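Local coordinates for protein oxidoreductase (Methanosarcina mazei, PDB 3KA7) that binds flavin-adenine dinucleotide and probably works as an oxidoreductase of the flavin-containing amine oxidoreductase family, at residues Arg38-Ser43 / Leu49-Phe54; Lys45-Ser50 / Cys285-Glu290; Cys159-Ser164 / Gly309-Thr314. One frame throughout, in Å; residues are numbered along the deposited sequence.

In the fold
Contacts 1 and 3 meet at the flavin end of the FAD pocket, while contact 2 lies farther from the cofactor. Contact 1 is the hairpin 41-44/47-50 with its flanking turns, which touch the cofactor. Contact 2 reuses strand 47-50, sharing L49 and S50, and lays the hairpin on strand 280-288 of the mixed sheet; its centre is about 12 Å from that of contact 1. Contact 3 sets helix 149-163 against strand 307-311 of the same sheet, centred about 14 Å from contact 1 and 16 Å from contact 2. F54 joins contacts 1 and 3, reaching both W161 and N311. The W161 side chain lies about 5 Å from FAD, and that of C285 about 9 Å.

Contact 1 of 3, residues Arg38-Ser43 / Leu49-Phe54; sequences RFTNLS and LSSGAF. With FAD (flavin-adenine dinucleotide), chain B.
L42 and L49 pair across a two-stranded antiparallel beta hairpin whose flanking turns line the FAD pocket. L42 N donates to L49 O at 2.8 Å, while the return bond from L49 N to L42 O is bent and weak. Past the non-hydrogen-bonded pair N41/S50 the chains stay joined: S51 N donates to T40 O, and A53 N meets R38 O at 3.0 Å.

Serine hydroxyls fix the turn. S51 OG, held between its own backbone N and carbonyl carbon (chi1 54°), accepts from T40 N at 3.0 Å and is also bonded to G37 O. S50 OG accepts from G52 N, an ST turn, and donates to A53 O, so this buried hydroxyl is used both ways.

Apolar contact is limited: F39 turns its ring obliquely to the methyl of A53, CD1 to CB 3.3 Å, and L42 and L49 lie on one face of the hairpin.

Polar bonds to the cofactor complete the contact. R38 makes two good bonds to the adenosine-side phosphate, its backbone N on O2A at 2.7 Å in a straight line and NH2 on O1A at 2.7 Å, in the guanidinium plane; NE adds a weak one to O1A. C5' of FAD sits over one face, near the rim. NH1 is held by a salt bridge to D399 and a hydrogen bond to P375 O, which together probably set the rotation of the guanidinium. At the flavin, A53 CB lies 3.3 Å from C4X of FAD, and F54 N donates to O4 of FAD at 3.2 Å.

Contact 2 of 3, residues Lys45-Ser50 / Cys285-Glu290; sequences KGFQLS and CLAADE
F47 and A287 form the closest touch: the far end of the phenyl ring, CZ, lies 3.5 Å from A287 CB, with CE2 behind it at 3.9 Å. The methyl approaches the ring obliquely. Two residues along each strand, L49 CD2 rests 4.2 Å from C285 CB, and C285 SG lies equally far from the same methyl. These two side-by-side pairs make up the contact, in which the second strand of the hairpin packs over the mixed sheet through side chains rather than joining its edge. Opposite CA atoms stand well apart, 8.3 Å for F47 and A287, and the two strands run in opposing directions along this register.

F47 and L49, two residues apart on an extended strand, both point at the sheet. With CG of F47 anti to its carbonyl carbon (chi1 -73°), the ring is carried across toward A287. L49 CD2 packs 3.9 Å from F47 CB, making the two side chains one continuous apolar surface.

Around them, L327 of strand 326-334 and L365 of strand 362-370 touch both F47 and L49, while A321 and P322 also touch F47. Strand 280-288 is itself held between those two strands by backbone bonds, C285 to L365 and L366 and L286 to T328, which helps position C285 and its neighbours.

No hydrogen bond crosses between 45-50 and 285-290. Adhesion here therefore rests on dispersion and the exclusion of water from buried apolar side chains, with a modest 162 Å² buried.

Contact 3 of 3, residues Cys159-Ser164 / Gly309-Thr314; sequences CGWALS and GVNEVT
The indole of W161 lies obliquely against the backbone of G309, V310 and N311, meeting the strand through the six-membered end of the ring. CZ3 is 3.4 Å from G309 O, and CE3 is 3.5 Å from G309 C; further out, CH2 stands 4.0 Å from N311 N. The ring of F54 meets the indole in a T-shaped (edge-to-face) stack, and V298, L300 and H331 of the neighbouring strands also touch W161. This is a helix-on-sheet contact: residues 159-163 of helix 149-163 pack on strand 307-311 of the mixed sheet close to the flavin, with local axes 9.0 Å apart and at 47°.

The indole of W161 spans most of that gap. Its CG is anti to the backbone N (chi1 171°), which sends the ring out from the helix to the strand. G309 is fully extended and has no side chain, so the ring settles directly on its peptide.

Beside the ring, N311 turns its CG between backbone N and carbonyl carbon (chi1 74°), leaving it 4.1 Å from W161 CH2. The amide is held from elsewhere: N311 ND2 is hydrogen-bonded to the backbone O of F54.

Contact 1 of 3, residues Arg38-Ser43 / Leu49-Phe54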
loop_
_atom_site.group_PDB
_atom_site.type_symbol
_atom_site.label_atom_id
_atom_site.label_comp_id
_atom_site.label_asym_id
_atom_site.label_seq_id
_atom_site.Cartn_x
_atom_site.Cartn_y
_atom_site.Cartn_z
ATOM N N ARG A 38 -4.475 -0.443 8.882
ATOM C CA ARG A 38 -4.626 0.574 7.838
ATOM C C ARG A 38 -5.359 0.061 6.594
ATOM O O ARG A 38 -5.284 0.673 5.530
ATOM C CB ARG A 38 -3.260 1.169 7.479
ATOM C CG ARG A 38 -2.681 2.038 8.611
ATOM C CD ARG A 38 -1.205 2.415 8.359
ATOM N NE ARG A 38 -0.353 1.256 8.603
ATOM C CZ ARG A 38 0.639 0.877 7.815
ATOM N NH1 ARG A 38 0.922 1.565 6.711
ATOM N NH2 ARG A 38 1.328 -0.213 8.111
ATOM N N PHE A 39 -6.084 -1.044 6.742
ATOM C CA PHE A 39 -6.808 -1.637 5.618
ATOM C C PHE A 39 -8.226 -2.045 6.013
ATOM O O PHE A 39 -8.627 -3.200 5.821
ATOM C CB PHE A 39 -6.063 -2.869 5.097
ATOM C CG PHE A 39 -6.390 -3.233 3.656
ATOM C CD1 PHE A 39 -5.719 -2.631 2.608
ATOM C CD2 PHE A 39 -7.341 -4.199 3.362
ATOM C CE1 PHE A 39 -6.002 -2.970 1.287
ATOM C CE2 PHE A 39 -7.633 -4.542 2.051
ATOM C CZ PHE A 39 -6.969 -3.929 1.010
ATOM N N THR A 40 -8.983 -1.116 6.573
ATOM C CA THR A 40 -10.381 -1.416 6.869
ATOM C C THR A 40 -11.230 -0.159 6.690
ATOM O O THR A 40 -10.724 0.883 6.283
ATOM C CB THR A 40 -10.552 -2.015 8.264
ATOM O OG1 THR A 40 -11.872 -2.580 8.386
ATOM C CG2 THR A 40 -10.327 -0.954 9.308
ATOM N N ASN A 41 -12.524 -0.259 6.969
ATOM C CA ASN A 41 -13.421 0.857 6.663
ATOM C C ASN A 41 -13.600 1.775 7.860
ATOM O O ASN A 41 -13.444 1.353 9.004
ATOM C CB ASN A 41 -14.795 0.350 6.204
ATOM C CG ASN A 41 -14.752 -0.340 4.853
ATOM O OD1 ASN A 41 -13.683 -0.718 4.360
ATOM N ND2 ASN A 41 -15.921 -0.516 4.248
ATOM N N LEU A 42 -13.926 3.031 7.590
ATOM C CA LEU A 42 -14.280 3.977 8.631
ATOM C C LEU A 42 -15.591 4.616 8.216
ATOM O O LEU A 42 -15.658 5.260 7.172
ATOM C CB LEU A 42 -13.206 5.049 8.779
ATOM C CG LEU A 42 -13.718 6.378 9.340
ATOM C CD1 LEU A 42 -14.097 6.212 10.796
ATOM C CD2 LEU A 42 -12.678 7.475 9.177
ATOM N N SER A 43 -16.639 4.392 9.006
ATOM C CA SER A 43 -17.945 4.993 8.730
ATOM C C SER A 43 -17.876 6.486 9.049
ATOM O O SER A 43 -17.568 6.871 10.176
ATOM C CB SER A 43 -19.039 4.324 9.572
ATOM O OG SER A 43 -19.142 2.936 9.294
ATOM N N LEU A 49 -15.412 5.424 4.353
ATOM C CA LEU A 49 -14.032 5.829 4.123
ATOM C C LEU A 49 -13.150 4.674 4.601
ATOM O O LEU A 49 -13.642 3.578 4.872
ATOM C CB LEU A 49 -13.722 7.130 4.882
ATOM C CG LEU A 49 -14.643 8.327 4.582
ATOM C CD1 LEU A 49 -14.147 9.628 5.267
ATOM C CD2 LEU A 49 -14.785 8.517 3.067
ATOM N N SER A 50 -11.850 4.901 4.701
ATOM C CA SER A 50 -10.972 3.828 5.140
ATOM C C SER A 50 -9.964 4.323 6.153
ATOM O O SER A 50 -9.749 5.530 6.304
ATOM C CB SER A 50 -10.222 3.205 3.965
ATOM O OG SER A 50 -9.098 3.990 3.614
ATOM N N SER A 51 -9.361 3.372 6.852
ATOM C CA SER A 51 -8.299 3.658 7.811
ATOM C C SER A 51 -6.938 3.854 7.131
ATOM O O SER A 51 -5.919 4.047 7.798
ATOM C CB SER A 51 -8.191 2.498 8.787
ATOM O OG SER A 51 -8.031 1.296 8.064
ATOM N N GLY A 52 -6.919 3.795 5.807
ATOM C CA GLY A 52 -5.685 3.974 5.062
ATOM C C GLY A 52 -5.940 3.745 3.586
ATOM O O GLY A 52 -6.246 4.689 2.843
ATOM N N ALA A 53 -5.824 2.486 3.174
ATOM C CA ALA A 53 -5.882 2.091 1.763
ATOM C C ALA A 53 -7.132 2.582 1.020
ATOM O O ALA A 53 -8.218 2.683 1.587
ATOM C CB ALA A 53 -5.757 0.573 1.646
ATOM N N PHE A 54 -6.963 2.871 -0.265
ATOM C CA PHE A 54 -8.004 3.498 -1.057
ATOM C C PHE A 54 -8.990 2.451 -1.580
ATOM O O PHE A 54 -9.447 2.547 -2.719
ATOM C CB PHE A 54 -7.377 4.251 -2.237
ATOM C CG PHE A 54 -6.814 5.614 -1.896
ATOM C CD1 PHE A 54 -7.181 6.723 -2.648
ATOM C CD2 PHE A 54 -5.905 5.791 -0.873
ATOM C CE1 PHE A 54 -6.651 7.986 -2.370
ATOM C CE2 PHE A 54 -5.371 7.055 -0.597
ATOM C CZ PHE A 54 -5.753 8.140 -1.331
HETATM P PA FAD B . -1.052 -2.528 9.823
HETATM O O1A FAD B . 0.149 -1.669 10.120
HETATM O O2A FAD B . -2.164 -1.884 9.029
HETATM O O5B FAD B . -1.658 -3.079 11.204
HETATM C C5B FAD B . -0.825 -3.179 12.352
HETATM C C4B FAD B . -1.797 -3.477 13.498
HETATM O O4B FAD B . -1.108 -3.705 14.711
HETATM C C3B FAD B . -2.748 -2.298 13.727
HETATM O O3B FAD B . -4.097 -2.732 13.658
HETATM C C2B FAD B . -2.386 -1.806 15.130
HETATM O O2B FAD B . -3.494 -1.286 15.840
HETATM C C1B FAD B . -1.804 -3.058 15.774
HETATM N N9A FAD B . -0.832 -2.813 16.847
HETATM C C8A FAD B . 0.194 -1.892 16.909
HETATM N N7A FAD B . 0.869 -2.089 18.079
HETATM C C5A FAD B . 0.272 -3.119 18.738
HETATM C C6A FAD B . 0.518 -3.722 19.963
HETATM N N6A FAD B . 1.586 -3.378 20.675
HETATM N N1A FAD B . -0.284 -4.769 20.368
HETATM C C2A FAD B . -1.328 -5.215 19.583
HETATM N N3A FAD B . -1.576 -4.611 18.368
HETATM C C4A FAD B . -0.785 -3.581 17.972
HETATM N N1 FAD B . -2.405 -0.419 -0.108
HETATM C C2 FAD B . -2.982 -0.981 -1.234
HETATM O O2 FAD B . -2.720 -2.152 -1.541
HETATM N N3 FAD B . -3.827 -0.211 -2.019
HETATM C C4 FAD B . -4.095 1.106 -1.691
HETATM O O4 FAD B . -4.845 1.795 -2.384
HETATM C C4X FAD B . -3.513 1.673 -0.567
HETATM N N5 FAD B . -3.762 2.999 -0.243
HETATM C C5X FAD B . -3.184 3.543 0.891
HETATM C C6 FAD B . -3.438 4.869 1.240
HETATM C C7 FAD B . -2.876 5.413 2.389
HETATM C C7M FAD B . -3.166 6.852 2.738
HETATM C C8 FAD B . -2.054 4.622 3.180
HETATM C C8M FAD B . -1.421 5.174 4.424
HETATM C C9 FAD B . -1.788 3.300 2.831
HETATM C C9A FAD B . -2.360 2.754 1.686
HETATM N N10 FAD B . -2.097 1.436 1.336
HETATM C C10 FAD B . -2.674 0.893 0.221
HETATM C "C1'" FAD B . -1.142 0.598 2.119
HETATM C "C2'" FAD B . -1.940 -0.318 3.055
HETATM O "O2'" FAD B . -2.953 0.440 3.710
HETATM C "C3'" FAD B . -0.987 -0.937 4.075
HETATM O "O3'" FAD B . 0.167 -1.424 3.400
HETATM C "C4'" FAD B . -1.562 -2.088 4.895
HETATM O "O4'" FAD B . -2.830 -1.778 5.436
HETATM C "C5'" FAD B . -0.596 -2.325 6.051
HETATM O "O5'" FAD B . -0.938 -3.557 6.636
HETATM P P FAD B . 0.023 -4.228 7.707
HETATM O O1P FAD B . -0.029 -5.726 7.535
HETATM O O2P FAD B . 1.416 -3.630 7.682
HETATM O O3P FAD B . -0.623 -3.927 9.150
#

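Contact 2 of 3, residues Lys45-Ser50 / Cys285-Glu290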
loop_
_atom_site.group_PDB
_atom_site.type_symbol
_atom_site.label_atom_id
_atom_site.label_comp_id
_atom_site.label_asym_id
_atom_site.label_seq_id
_atom_site.Cartn_x
_atom_site.Cartn_y
_atom_site.Cartn_z
ATOM N N LYS A 45 -20.062 10.100 8.109
ATOM C CA LYS A 45 -21.120 10.870 7.459
ATOM C C LYS A 45 -21.831 10.130 6.319
ATOM O O LYS A 45 -22.147 10.715 5.284
ATOM C CB LYS A 45 -20.575 12.227 7.001
ATOM C CG LYS A 45 -20.141 13.086 8.181
ATOM C CD LYS A 45 -19.744 14.486 7.775
ATOM C CE LYS A 45 -19.419 15.311 9.021
ATOM N NZ LYS A 45 -18.854 16.635 8.684
ATOM N N GLY A 46 -22.082 8.842 6.519
ATOM C CA GLY A 46 -22.810 8.048 5.541
ATOM C C GLY A 46 -21.924 7.446 4.464
ATOM O O GLY A 46 -22.411 6.748 3.585
ATOM N N PHE A 47 -20.622 7.724 4.542
ATOM C CA PHE A 47 -19.639 7.179 3.602
ATOM C C PHE A 47 -18.818 6.084 4.270
ATOM O O PHE A 47 -18.566 6.142 5.477
ATOM C CB PHE A 47 -18.675 8.275 3.147
ATOM C CG PHE A 47 -19.276 9.262 2.190
ATOM C CD1 PHE A 47 -19.083 9.120 0.822
ATOM C CD2 PHE A 47 -20.022 10.335 2.650
ATOM C CE1 PHE A 47 -19.626 10.031 -0.077
ATOM C CE2 PHE A 47 -20.566 11.251 1.758
ATOM C CZ PHE A 47 -20.370 11.098 0.395
ATOM N N GLN A 48 -18.392 5.099 3.483
ATOM C CA GLN A 48 -17.421 4.124 3.956
ATOM C C GLN A 48 -16.028 4.583 3.530
ATOM O O GLN A 48 -15.553 4.219 2.461
ATOM C CB GLN A 48 -17.709 2.734 3.379
ATOM C CG GLN A 48 -18.942 2.052 3.968
ATOM C CD GLN A 48 -18.817 1.810 5.463
ATOM O OE1 GLN A 48 -19.582 2.372 6.261
ATOM N NE2 GLN A 48 -17.854 0.981 5.854
ATOM N N LEU A 49 -15.412 5.424 4.353
ATOM C CA LEU A 49 -14.032 5.829 4.123
ATOM C C LEU A 49 -13.150 4.674 4.601
ATOM O O LEU A 49 -13.642 3.578 4.872
ATOM C CB LEU A 49 -13.722 7.130 4.882
ATOM C CG LEU A 49 -14.643 8.327 4.582
ATOM C CD1 LEU A 49 -14.147 9.628 5.267
ATOM C CD2 LEU A 49 -14.785 8.517 3.067
ATOM N N SER A 50 -11.850 4.901 4.701
ATOM C CA SER A 50 -10.972 3.828 5.140
ATOM C C SER A 50 -9.964 4.323 6.153
ATOM O O SER A 50 -9.749 5.530 6.304
ATOM C CB SER A 50 -10.222 3.205 3.965
ATOM O OG SER A 50 -9.098 3.990 3.614
ATOM N N CYS A 285 -10.482 13.051 0.931
ATOM C CA CYS A 285 -11.720 12.362 0.539
ATOM C C CYS A 285 -12.779 13.399 0.174
ATOM O O CYS A 285 -13.016 14.328 0.934
ATOM C CB CYS A 285 -12.236 11.503 1.693
ATOM S SG CYS A 285 -11.040 10.212 2.205
ATOM N N LEU A 286 -13.395 13.229 -0.996
ATOM C CA LEU A 286 -14.396 14.179 -1.488
ATOM C C LEU A 286 -15.758 13.521 -1.497
ATOM O O LEU A 286 -15.887 12.363 -1.881
ATOM C CB LEU A 286 -14.052 14.634 -2.912
ATOM C CG LEU A 286 -12.626 15.145 -3.153
ATOM C CD1 LEU A 286 -12.426 15.504 -4.619
ATOM C CD2 LEU A 286 -12.285 16.339 -2.248
ATOM N N ALA A 287 -16.771 14.263 -1.059
ATOM C CA ALA A 287 -18.143 13.819 -1.184
ATOM C C ALA A 287 -18.648 14.459 -2.473
ATOM O O ALA A 287 -18.942 15.642 -2.500
ATOM C CB ALA A 287 -18.950 14.291 0.012
ATOM N N ALA A 288 -18.697 13.695 -3.555
ATOM C CA ALA A 288 -19.015 14.280 -4.855
ATOM C C ALA A 288 -20.496 14.127 -5.191
ATOM O O ALA A 288 -21.077 13.092 -4.931
ATOM C CB ALA A 288 -18.147 13.651 -5.943
ATOM N N ASP A 289 -21.088 15.165 -5.786
ATOM C CA ASP A 289 -22.500 15.131 -6.195
ATOM C C ASP A 289 -22.640 14.692 -7.655
ATOM O O ASP A 289 -23.754 14.659 -8.206
ATOM C CB ASP A 289 -23.125 16.510 -6.028
ATOM C CG ASP A 289 -22.995 17.031 -4.627
ATOM O OD1 ASP A 289 -23.772 16.582 -3.767
ATOM O OD2 ASP A 289 -22.107 17.877 -4.380
ATOM N N GLU A 290 -21.508 14.359 -8.269
ATOM C CA GLU A 290 -21.455 13.881 -9.640
ATOM C C GLU A 290 -20.140 13.121 -9.791
ATOM O O GLU A 290 -19.228 13.325 -9.004
ATOM C CB GLU A 290 -21.474 15.061 -10.608
ATOM C CG GLU A 290 -20.268 15.997 -10.475
ATOM C CD GLU A 290 -20.325 17.160 -11.444
ATOM O OE1 GLU A 290 -20.688 16.936 -12.621
ATOM O OE2 GLU A 290 -19.996 18.294 -11.037
#

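Contact 3 of 3, residues Cys159-Ser164 / Gly309-Thr314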
loop_
_atom_site.group_PDB
_atom_site.type_symbol
_atom_site.label_atom_id
_atom_site.label_comp_id
_atom_site.label_asym_id
_atom_site.label_seq_id
_atom_site.Cartn_x
_atom_site.Cartn_y
_atom_site.Cartn_z
ATOM N N CYS A 159 4.730 6.906 -9.364
ATOM C CA CYS A 159 5.458 6.579 -8.128
ATOM C C CYS A 159 4.809 7.173 -6.875
ATOM O O CYS A 159 4.794 6.546 -5.800
ATOM C CB CYS A 159 6.906 7.051 -8.221
ATOM S SG CYS A 159 7.951 6.065 -9.337
ATOM N N GLY A 160 4.280 8.381 -7.013
ATOM C CA GLY A 160 3.570 9.042 -5.922
ATOM C C GLY A 160 2.293 8.319 -5.537
ATOM O O GLY A 160 2.070 8.031 -4.358
ATOM N N TRP A 161 1.460 8.001 -6.529
ATOM C CA TRP A 161 0.230 7.254 -6.285
ATOM C C TRP A 161 0.477 5.827 -5.782
ATOM O O TRP A 161 -0.051 5.430 -4.739
ATOM C CB TRP A 161 -0.621 7.186 -7.559
ATOM C CG TRP A 161 -1.784 6.255 -7.403
ATOM C CD1 TRP A 161 -1.833 4.939 -7.767
ATOM C CD2 TRP A 161 -3.040 6.558 -6.810
ATOM N NE1 TRP A 161 -3.059 4.404 -7.443
ATOM C CE2 TRP A 161 -3.822 5.381 -6.859
ATOM C CE3 TRP A 161 -3.598 7.719 -6.257
ATOM C CZ2 TRP A 161 -5.120 5.329 -6.362
ATOM C CZ3 TRP A 161 -4.890 7.659 -5.757
ATOM C CH2 TRP A 161 -5.635 6.471 -5.812
ATOM N N ALA A 162 1.292 5.070 -6.516
ATOM C CA ALA A 162 1.464 3.642 -6.250
ATOM C C ALA A 162 2.313 3.352 -5.015
ATOM O O ALA A 162 2.021 2.406 -4.281
ATOM C CB ALA A 162 2.077 2.953 -7.455
ATOM N N LEU A 163 3.356 4.157 -4.803
ATOM C CA LEU A 163 4.394 3.866 -3.801
ATOM C C LEU A 163 4.571 4.965 -2.743
ATOM O O LEU A 163 5.279 4.768 -1.748
ATOM C CB LEU A 163 5.748 3.656 -4.488
ATOM C CG LEU A 163 5.797 2.692 -5.675
ATOM C CD1 LEU A 163 7.217 2.641 -6.252
ATOM C CD2 LEU A 163 5.341 1.325 -5.258
ATOM N N SER A 164 3.934 6.105 -2.956
ATOM C CA SER A 164 4.152 7.291 -2.121
ATOM C C SER A 164 5.648 7.655 -2.065
ATOM O O SER A 164 6.219 7.892 -0.991
ATOM C CB SER A 164 3.536 7.113 -0.714
ATOM O OG SER A 164 2.938 8.341 -0.281
ATOM N N GLY A 309 -2.764 11.325 -7.872
ATOM C CA GLY A 309 -3.860 10.675 -8.576
ATOM C C GLY A 309 -5.081 10.557 -7.696
ATOM O O GLY A 309 -5.064 10.927 -6.522
ATOM N N VAL A 310 -6.151 10.040 -8.273
ATOM C CA VAL A 310 -7.380 9.930 -7.531
ATOM C C VAL A 310 -8.156 8.714 -8.009
ATOM O O VAL A 310 -7.946 8.258 -9.139
ATOM C CB VAL A 310 -8.178 11.272 -7.624
ATOM C CG1 VAL A 310 -7.503 12.276 -8.555
ATOM C CG2 VAL A 310 -9.644 11.073 -7.894
ATOM N N ASN A 311 -8.990 8.146 -7.134
ATOM C CA ASN A 311 -9.912 7.085 -7.551
ATOM C C ASN A 311 -11.333 7.365 -7.095
ATOM O O ASN A 311 -11.587 8.363 -6.427
ATOM C CB ASN A 311 -9.435 5.664 -7.169
ATOM C CG ASN A 311 -9.560 5.336 -5.679
ATOM O OD1 ASN A 311 -10.050 6.129 -4.869
ATOM N ND2 ASN A 311 -9.112 4.126 -5.317
ATOM N N GLU A 312 -12.260 6.506 -7.514
ATOM C CA GLU A 312 -13.680 6.725 -7.274
ATOM C C GLU A 312 -14.317 5.354 -7.146
ATOM O O GLU A 312 -14.948 4.857 -8.086
ATOM C CB GLU A 312 -14.277 7.461 -8.473
ATOM C CG GLU A 312 -15.603 8.121 -8.212
ATOM C CD GLU A 312 -15.882 9.209 -9.225
ATOM O OE1 GLU A 312 -16.406 8.893 -10.322
ATOM O OE2 GLU A 312 -15.549 10.381 -8.931
ATOM N N VAL A 313 -14.138 4.719 -5.998
ATOM C CA VAL A 313 -14.484 3.311 -5.889
ATOM C C VAL A 313 -15.988 3.052 -5.884
ATOM O O VAL A 313 -16.437 1.908 -6.026
ATOM C CB VAL A 313 -13.820 2.647 -4.669
ATOM C CG1 VAL A 313 -12.280 2.720 -4.813
ATOM C CG2 VAL A 313 -14.292 3.297 -3.378
ATOM N N THR A 314 -16.762 4.112 -5.703
ATOM C CA THR A 314 -18.217 3.973 -5.755
ATOM C C THR A 314 -18.670 3.670 -7.189
ATOM O O THR A 314 -19.826 3.286 -7.427
ATOM C CB THR A 314 -18.929 5.221 -5.196
ATOM O OG1 THR A 314 -18.257 6.406 -5.660
ATOM C CG2 THR A 314 -18.884 5.201 -3.680
#